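Local structure of acetone carboxylase alpha subunit (Xanthobacter autotrophicus Py2, 5M45) at residues A[637-642]-A[657-662]. The protein is the alpha subunit of acetone carboxylase, a metal-containing member of the hydantoinase B/oxoprolinase family found here in a six-chain assembly. Numbering follows the deposited sequence.
Sequences QAVADD and YGVVVR
V639 and A640, neighbours on helix 636-645, lie alongside V659 and V661 of the extended run that follows helix 652-657; the CA atoms of A640 and V661 are 6.7 Å apart. No hydrogen bond joins the segments. G658, the first residue to leave the helical conformation, takes a positive phi of 67° as the chain turns toward strand 661-663. V639 fills the angle between Y657 and V659. Its chi1 of 179° sets CG1 anti to the backbone N and leaves CG2 beside that N, anti to the carbonyl carbon, where it lies over one face of the Y657 ring, 4.2 Å from the ring centroid, a CH-pi contact. The same V639 CG2 meets V659 CG2 tip to tip at 3.8 Å, and V639 CG1 lies 4.1 Å from V659 CB. This is a helix packed on a helix-to-strand turn, whose strand 661-663 pairs in a two-stranded antiparallel hairpin with 669-671. Farther along, A640 CB touches V661 CG1 at 4.2 Å and also leans on V671 of that hairpin. Helix 673-690 contacts V659 through T676 and R680, and R680 NE donates a hydrogen bond to Y657 O. Within helix 636-645, Q637 NE2 donates a hydrogen bond to D641 OD1 at 2.9 Å, meeting it from above the carboxylate plane, while buried D642 forms salt bridges with R515 and R634.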
loop_
_atom_site.group_PDB
_atom_site.type_symbol
_atom_site.label_atom_id
_atom_site.label_comp_id
_atom_site.label_asym_id
_atom_site.label_seq_id
_atom_site.Cartn_x
_atom_site.Cartn_y
_atom_site.Cartn_z
ATOM N N GLN A 637 38.692 37.876 19.881
ATOM C CA GLN A 637 38.563 36.977 21.045
ATOM C C GLN A 637 37.495 35.886 20.809
ATOM O O GLN A 637 37.633 34.781 21.302
ATOM C CB GLN A 637 38.288 37.778 22.337
ATOM C CG GLN A 637 38.330 36.963 23.634
ATOM C CD GLN A 637 39.675 36.271 23.822
ATOM O OE1 GLN A 637 40.740 36.899 23.754
ATOM N NE2 GLN A 637 39.649 34.969 24.014
ATOM N N ALA A 638 36.451 36.194 20.043
ATOM C CA ALA A 638 35.399 35.206 19.755
ATOM C C ALA A 638 35.921 34.068 18.858
ATOM O O ALA A 638 35.455 32.928 18.975
ATOM C CB ALA A 638 34.162 35.874 19.126
ATOM N N VAL A 639 36.885 34.381 17.983
ATOM C CA VAL A 639 37.562 33.383 17.160
ATOM C C VAL A 639 38.409 32.483 18.088
ATOM O O VAL A 639 38.299 31.257 18.016
ATOM C CB VAL A 639 38.394 34.002 16.009
ATOM C CG1 VAL A 639 39.096 32.919 15.191
ATOM C CG2 VAL A 639 37.517 34.845 15.086
ATOM N N ALA A 640 39.216 33.062 18.976
ATOM C CA ALA A 640 40.002 32.256 19.921
ATOM C C ALA A 640 39.098 31.352 20.812
ATOM O O ALA A 640 39.378 30.148 20.982
ATOM C CB ALA A 640 40.877 33.147 20.788
ATOM N N ASP A 641 38.007 31.921 21.332
ATOM C CA ASP A 641 37.023 31.151 22.125
ATOM C C ASP A 641 36.450 29.974 21.319
ATOM O O ASP A 641 36.327 28.874 21.841
ATOM C CB ASP A 641 35.841 32.024 22.600
ATOM C CG ASP A 641 36.256 33.120 23.594
ATOM O OD1 ASP A 641 37.384 33.112 24.132
ATOM O OD2 ASP A 641 35.455 34.047 23.834
ATOM N N ASP A 642 36.121 30.220 20.052
ATOM C CA ASP A 642 35.613 29.160 19.152
ATOM C C ASP A 642 36.611 28.008 18.940
ATOM O O ASP A 642 36.202 26.835 18.934
ATOM C CB ASP A 642 35.221 29.730 17.784
ATOM C CG ASP A 642 33.870 30.414 17.771
ATOM O OD1 ASP A 642 33.100 30.277 18.741
ATOM O OD2 ASP A 642 33.551 31.084 16.740
ATOM N N TYR A 657 38.971 34.471 8.945
ATOM C CA TYR A 657 38.695 35.613 9.818
ATOM C C TYR A 657 39.852 36.618 9.929
ATOM O O TYR A 657 39.661 37.712 10.492
ATOM C CB TYR A 657 38.339 35.092 11.221
ATOM C CG TYR A 657 37.127 34.181 11.294
ATOM C CD1 TYR A 657 35.837 34.724 11.348
ATOM C CD2 TYR A 657 37.252 32.810 11.370
ATOM C CE1 TYR A 657 34.726 33.917 11.438
ATOM C CE2 TYR A 657 36.144 31.997 11.472
ATOM C CZ TYR A 657 34.871 32.544 11.494
ATOM O OH TYR A 657 33.747 31.740 11.571
ATOM N N GLY A 658 41.025 36.267 9.407
ATOM C CA GLY A 658 42.206 37.121 9.506
ATOM C C GLY A 658 42.726 37.262 10.925
ATOM O O GLY A 658 43.379 38.268 11.258
ATOM N N VAL A 659 42.443 36.268 11.775
ATOM C CA VAL A 659 42.856 36.333 13.182
ATOM C C VAL A 659 44.060 35.418 13.412
ATOM O O VAL A 659 44.057 34.247 13.001
ATOM C CB VAL A 659 41.673 35.974 14.134
ATOM C CG1 VAL A 659 42.121 35.930 15.593
ATOM C CG2 VAL A 659 40.515 36.961 13.959
ATOM N N VAL A 660 45.104 35.977 14.034
ATOM C CA VAL A 660 46.295 35.218 14.407
ATOM C C VAL A 660 46.161 34.789 15.865
ATOM O O VAL A 660 46.067 35.629 16.759
ATOM C CB VAL A 660 47.583 36.049 14.206
ATOM C CG1 VAL A 660 48.824 35.233 14.607
ATOM C CG2 VAL A 660 47.679 36.524 12.750
ATOM N N VAL A 661 46.139 33.482 16.096
ATOM C CA VAL A 661 46.148 32.912 17.459
ATOM C C VAL A 661 47.424 32.159 17.748
ATOM O O VAL A 661 48.092 31.725 16.821
ATOM C CB VAL A 661 44.925 31.987 17.724
ATOM C CG1 VAL A 661 43.633 32.787 17.608
ATOM C CG2 VAL A 661 44.897 30.791 16.796
ATOM N N ARG A 662 47.749 32.055 19.040
ATOM C CA ARG A 662 48.878 31.271 19.554
ATOM C C ARG A 662 48.532 30.586 20.856
ATOM O O ARG A 662 47.844 31.128 21.690
ATOM C CB ARG A 662 50.098 32.126 19.823
ATOM C CG ARG A 662 51.104 32.014 18.665
ATOM C CD ARG A 662 52.464 32.639 18.896
ATOM N NE ARG A 662 52.425 34.047 19.259
ATOM C CZ ARG A 662 52.201 35.063 18.425
ATOM N NH1 ARG A 662 52.208 36.273 18.944
ATOM N NH2 ARG A 662 51.945 34.930 17.112
#